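Putative 2,5-diketo-D-gluconic acid reductase B (Sinorhizobium meliloti, PDB 3UP8) probably reduces carbonyl compounds such as methylglyoxal and 2,5-diketo-D-gluconate with NADPH, as a member of the aldo/keto reductase family. Local coordinates at residues 42-46 and 47-51; 96-99 and 100-103. All blocks are in the same frame, centred on the assembly; numbering follows the deposited sequence.

Overall arrangement
Both contacts follow strands of one eight-stranded parallel barrel, the TIM barrel of the aldo/keto reductases. Contact 1 runs from the loop after strand 37-40 into the first turns of helix 46-59. Contact 2 follows strand 91-96 and leads to helix 103-117. Each is therefore a strand-to-helix connection, and strand 63-65 stands between their two strands. Their centres are 24 Å apart and their nearest atoms about 9 Å, so they do not touch. The predicted active site is near both. The side chain of Met-44 is about 7 Å from that of Tyr-70, the predicted proton donor. The side chain of Trp-97 is about 4 Å from that of His-128, a predicted substrate-binding residue.

Contact 1 (42-46 and 47-51); sequences FRMSG and AEVLR
Ser-45 and Glu-48 form a capping box at the start of helix 46-59. Ser-45 is the N-cap. Its OG accepts from Glu-48 N at 3.1 Å. In return, Ser-45 N donates to Glu-48 OE1 at 3.0 Å, nearly straight at 171°. OE1 uses its anti lone pair, on the side away from the other carboxylate oxygen. The Ser-45 OG lies between its own N and carbonyl carbon (chi1 75°), which aims it at the first turn. The negative carboxylate next to the helix N-terminus probably also suits the helix dipole. The helical pattern then takes over: Val-49 N donates to Ser-45 O at 3.2 Å, and Leu-50 N to Gly-46 O at 3.0 Å.

The chain of selenomethionine Met-44 bends at chi3. Its CE lies against the backbone of the first turn, 3.5 Å from Val-49 N, and meets the Val-49 side chain at CG2, 3.9 Å away. Its backbone O accepts from Asn-72 ND2. The loop connects strand 37-40 to helix 46-59. Beside it, Lys-250 touches Arg-43 and Met-44, and Ala-252 touches Glu-48. On the helix, Val-49 and Leu-50 pack on the neighbouring helix 73-83, at Glu-75, Val-76 and Glu-78.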
loop_
_atom_site.group_PDB
_atom_site.type_symbol
_atom_site.label_atom_id
_atom_site.label_comp_id
_atom_site.label_asym_id
_atom_site.label_seq_id
_atom_site.Cartn_x
_atom_site.Cartn_y
_atom_site.Cartn_z
ATOM N N PHE A 42 6.759 -4.662 4.175
ATOM C CA PHE A 42 6.295 -4.745 5.561
ATOM C C PHE A 42 6.310 -6.230 5.979
ATOM O O PHE A 42 5.851 -7.095 5.235
ATOM C CB PHE A 42 4.897 -4.113 5.631
ATOM C CG PHE A 42 4.125 -4.395 6.882
ATOM C CD1 PHE A 42 4.660 -4.133 8.142
ATOM C CD2 PHE A 42 2.818 -4.867 6.791
ATOM C CE1 PHE A 42 3.914 -4.382 9.297
ATOM C CE2 PHE A 42 2.068 -5.131 7.930
ATOM C CZ PHE A 42 2.612 -4.887 9.186
ATOM N N ARG A 43 6.905 -6.514 7.133
ATOM C CA ARG A 43 6.991 -7.874 7.687
ATOM C C ARG A 43 8.081 -8.711 7.012
ATOM O O ARG A 43 8.222 -9.891 7.300
ATOM C CB ARG A 43 5.638 -8.614 7.612
ATOM C CG ARG A 43 4.481 -7.969 8.376
ATOM C CD ARG A 43 3.118 -8.430 7.824
ATOM N NE ARG A 43 2.897 -9.851 8.049
ATOM C CZ ARG A 43 2.272 -10.670 7.206
ATOM N NH1 ARG A 43 1.764 -10.222 6.060
ATOM N NH2 ARG A 43 2.151 -11.954 7.519
HETATM N N MSE A 44 8.849 -8.112 6.110
HETATM C CA MSE A 44 9.899 -8.859 5.431
HETATM C C MSE A 44 11.239 -8.427 5.961
HETATM O O MSE A 44 11.481 -7.232 6.114
HETATM C CB MSE A 44 9.857 -8.626 3.926
HETATM C CG MSE A 44 8.662 -9.235 3.253
HETATM SE SE MSE A 44 8.820 -9.093 1.334
HETATM C CE MSE A 44 10.380 -10.216 1.031
ATOM N N SER A 45 12.116 -9.391 6.231
ATOM C CA SER A 45 13.486 -9.080 6.640
ATOM C C SER A 45 14.272 -8.572 5.433
ATOM O O SER A 45 13.808 -8.679 4.297
ATOM C CB SER A 45 14.175 -10.324 7.206
ATOM O OG SER A 45 14.515 -11.200 6.146
ATOM N N GLY A 46 15.459 -8.028 5.680
ATOM C CA GLY A 46 16.365 -7.623 4.604
ATOM C C GLY A 46 16.752 -8.782 3.691
ATOM O O GLY A 46 16.766 -8.642 2.465
ATOM N N ALA A 47 17.057 -9.932 4.293
ATOM C CA ALA A 47 17.472 -11.112 3.535
ATOM C C ALA A 47 16.349 -11.665 2.663
ATOM O O ALA A 47 16.598 -12.052 1.526
ATOM C CB ALA A 47 18.025 -12.201 4.471
ATOM N N GLU A 48 15.123 -11.698 3.196
ATOM C CA GLU A 48 13.949 -12.106 2.414
ATOM C C GLU A 48 13.740 -11.208 1.188
ATOM O O GLU A 48 13.463 -11.702 0.090
ATOM C CB GLU A 48 12.685 -12.116 3.276
ATOM C CG GLU A 48 12.570 -13.284 4.247
ATOM C CD GLU A 48 11.313 -13.210 5.109
ATOM O OE1 GLU A 48 11.068 -12.162 5.749
ATOM O OE2 GLU A 48 10.562 -14.208 5.150
ATOM N N VAL A 49 13.879 -9.892 1.378
ATOM C CA VAL A 49 13.793 -8.924 0.275
ATOM C C VAL A 49 14.853 -9.176 -0.811
ATOM O O VAL A 49 14.529 -9.182 -2.006
ATOM C CB VAL A 49 13.861 -7.448 0.798
ATOM C CG1 VAL A 49 14.107 -6.455 -0.340
ATOM C CG2 VAL A 49 12.591 -7.098 1.556
ATOM N N LEU A 50 16.105 -9.388 -0.402
ATOM C CA LEU A 50 17.194 -9.615 -1.360
ATOM C C LEU A 50 17.014 -10.899 -2.173
ATOM O O LEU A 50 17.454 -10.978 -3.320
ATOM C CB LEU A 50 18.549 -9.675 -0.657
ATOM C CG LEU A 50 19.230 -8.418 -0.144
ATOM C CD1 LEU A 50 20.519 -8.830 0.553
ATOM C CD2 LEU A 50 19.505 -7.434 -1.263
ATOM N N ARG A 51 16.380 -11.898 -1.567
ATOM C CA ARG A 51 16.095 -13.158 -2.232
ATOM C C ARG A 51 14.888 -13.048 -3.169
ATOM O O ARG A 51 14.969 -13.431 -4.342
ATOM C CB ARG A 51 15.849 -14.253 -1.191
ATOM C CG ARG A 51 15.926 -15.690 -1.735
ATOM C CD ARG A 51 15.145 -16.653 -0.842
ATOM N NE ARG A 51 15.397 -16.389 0.577
ATOM C CZ ARG A 51 14.472 -16.445 1.536
ATOM N NH1 ARG A 51 13.214 -16.761 1.241
ATOM N NH2 ARG A 51 14.808 -16.176 2.794
#

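Contact 2 (96-99 and 100-103); sequences VWVD and NYRH
The backbone CA of Val-98 sits over one face of the Tyr-101 ring. It is 3.6 Å from the ring centroid and only 3° off the ring normal, a CH-pi contact. The Val-98 side chain makes a separate contact near the hydroxyl end of the ring, where CG1 is 3.6 Å from Tyr-101 CE1. Val-96 comes from another direction. Its CG1 lies in the ring plane at the edge, 3.9 Å from Tyr-101 CD2. It stands anti to the backbone N (chi1 -178°), a torsion that places CG1 at the ring edge. The aromatic ring is thus held over one face by Val-98 and at one edge by Val-96.

Backbone bonds shape the turn beneath. Asn-100 N donates to Trp-97 O at 2.9 Å. Tyr-101 N reaches Val-98 O at 3.3 Å, a weak bond. Both join residues three apart, in keeping with the short 3-10 segment at 98-99. A water extends the turn: it donates to Asp-99 O at 2.8 Å and accepts from Arg-102 N at 3.0 Å.

Val-98 CG2 lies over one face of the Trp-97 indole, 3.9 Å above its plane. The indole also touches Ile-69 and Leu-292. The Trp-97 side chain is about 4 Å from that of His-128, a predicted substrate-binding residue, so the loop probably borders the substrate site.

The next shell fixes two polar groups. Tyr-101 OH is hydrogen-bonded to Trp-129 O, which anchors the far end of the ring. Gln-68 OE1 accepts from both Asn-100 ND2 and Trp-97 N, so one amide oxygen grips the two sides of the turn.

The loop links strand 91-96 to helix 103-117, with Arg-102 as its N-cap. Val-96 pairs through its backbone with Leu-126 and His-128, and packs on Phe-106 and Ser-109 of the following helix. Tyr-101 leans on Leu-127 of strand 122-127 and on Arg-139 of helix 136-148.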
loop_
_atom_site.group_PDB
_atom_site.type_symbol
_atom_site.label_atom_id
_atom_site.label_comp_id
_atom_site.label_asym_id
_atom_site.label_seq_id
_atom_site.Cartn_x
_atom_site.Cartn_y
_atom_site.Cartn_z
ATOM N N VAL A 96 7.731 8.074 5.855
ATOM C CA VAL A 96 8.421 8.766 6.950
ATOM C C VAL A 96 7.929 8.273 8.311
ATOM O O VAL A 96 6.736 8.326 8.604
ATOM C CB VAL A 96 8.232 10.290 6.837
ATOM C CG1 VAL A 96 8.984 11.013 7.940
ATOM C CG2 VAL A 96 8.671 10.754 5.470
ATOM N N TRP A 97 8.864 7.779 9.119
ATOM C CA TRP A 97 8.576 7.287 10.457
ATOM C C TRP A 97 8.299 8.468 11.378
ATOM O O TRP A 97 8.870 9.554 11.216
ATOM C CB TRP A 97 9.750 6.463 11.005
ATOM C CG TRP A 97 9.472 5.865 12.376
ATOM C CD1 TRP A 97 10.210 6.039 13.513
ATOM C CD2 TRP A 97 8.368 5.028 12.734
ATOM N NE1 TRP A 97 9.638 5.350 14.556
ATOM C CE2 TRP A 97 8.503 4.727 14.108
ATOM C CE3 TRP A 97 7.275 4.499 12.025
ATOM C CZ2 TRP A 97 7.590 3.917 14.790
ATOM C CZ3 TRP A 97 6.362 3.685 12.707
ATOM C CH2 TRP A 97 6.529 3.405 14.074
ATOM N N VAL A 98 7.411 8.249 12.341
ATOM C CA VAL A 98 6.923 9.326 13.203
ATOM C C VAL A 98 8.046 10.028 13.995
ATOM O O VAL A 98 7.890 11.179 14.358
ATOM C CB VAL A 98 5.811 8.837 14.171
ATOM C CG1 VAL A 98 4.620 8.223 13.389
ATOM C CG2 VAL A 98 6.347 7.833 15.190
ATOM N N ASP A 99 9.167 9.347 14.261
ATOM C CA ASP A 99 10.284 9.983 14.995
ATOM C C ASP A 99 10.937 11.077 14.151
ATOM O O ASP A 99 11.691 11.912 14.655
ATOM C CB ASP A 99 11.354 8.948 15.384
ATOM C CG ASP A 99 10.888 7.988 16.482
ATOM O OD1 ASP A 99 9.856 8.242 17.148
ATOM O OD2 ASP A 99 11.581 6.970 16.682
ATOM N N ASN A 100 10.662 11.052 12.855
ATOM C CA ASN A 100 11.265 11.986 11.926
ATOM C C ASN A 100 10.323 13.105 11.479
ATOM O O ASN A 100 10.568 13.755 10.464
ATOM C CB ASN A 100 11.797 11.229 10.705
ATOM C CG ASN A 100 12.866 10.209 11.064
ATOM O OD1 ASN A 100 13.648 10.407 11.994
ATOM N ND2 ASN A 100 12.906 9.109 10.320
ATOM N N TYR A 101 9.256 13.337 12.231
ATOM C CA TYR A 101 8.224 14.285 11.803
ATOM C C TYR A 101 8.551 15.779 11.891
ATOM O O TYR A 101 8.049 16.549 11.092
ATOM C CB TYR A 101 6.911 13.993 12.522
ATOM C CG TYR A 101 6.093 12.893 11.871
ATOM C CD1 TYR A 101 4.901 12.480 12.450
ATOM C CD2 TYR A 101 6.503 12.269 10.684
ATOM C CE1 TYR A 101 4.110 11.495 11.872
ATOM C CE2 TYR A 101 5.714 11.260 10.090
ATOM C CZ TYR A 101 4.522 10.883 10.703
ATOM O OH TYR A 101 3.702 9.915 10.166
ATOM N N ARG A 102 9.383 16.194 12.842
ATOM C CA ARG A 102 9.771 17.607 12.892
ATOM C C ARG A 102 10.515 17.987 11.611
ATOM O O ARG A 102 11.278 17.180 11.068
ATOM C CB ARG A 102 10.620 17.899 14.130
ATOM C CG ARG A 102 9.872 17.636 15.438
ATOM C CD ARG A 102 10.572 18.245 16.648
ATOM N NE ARG A 102 11.138 19.564 16.346
ATOM C CZ ARG A 102 11.851 20.295 17.202
ATOM N NH1 ARG A 102 12.086 19.856 18.435
ATOM N NH2 ARG A 102 12.336 21.470 16.822
ATOM N N HIS A 103 10.287 19.204 11.127
ATOM C CA HIS A 103 10.791 19.629 9.807
ATOM C C HIS A 103 12.222 19.175 9.470
ATOM O O HIS A 103 12.438 18.507 8.454
ATOM C CB HIS A 103 10.701 21.153 9.616
ATOM C CG HIS A 103 11.309 21.614 8.331
ATOM N ND1 HIS A 103 12.598 22.088 8.245
ATOM C CD2 HIS A 103 10.835 21.584 7.062
ATOM C CE1 HIS A 103 12.874 22.390 6.988
ATOM N NE2 HIS A 103 11.818 22.096 6.248
HETATM O O HOH W 1 11.165 14.636 14.672
#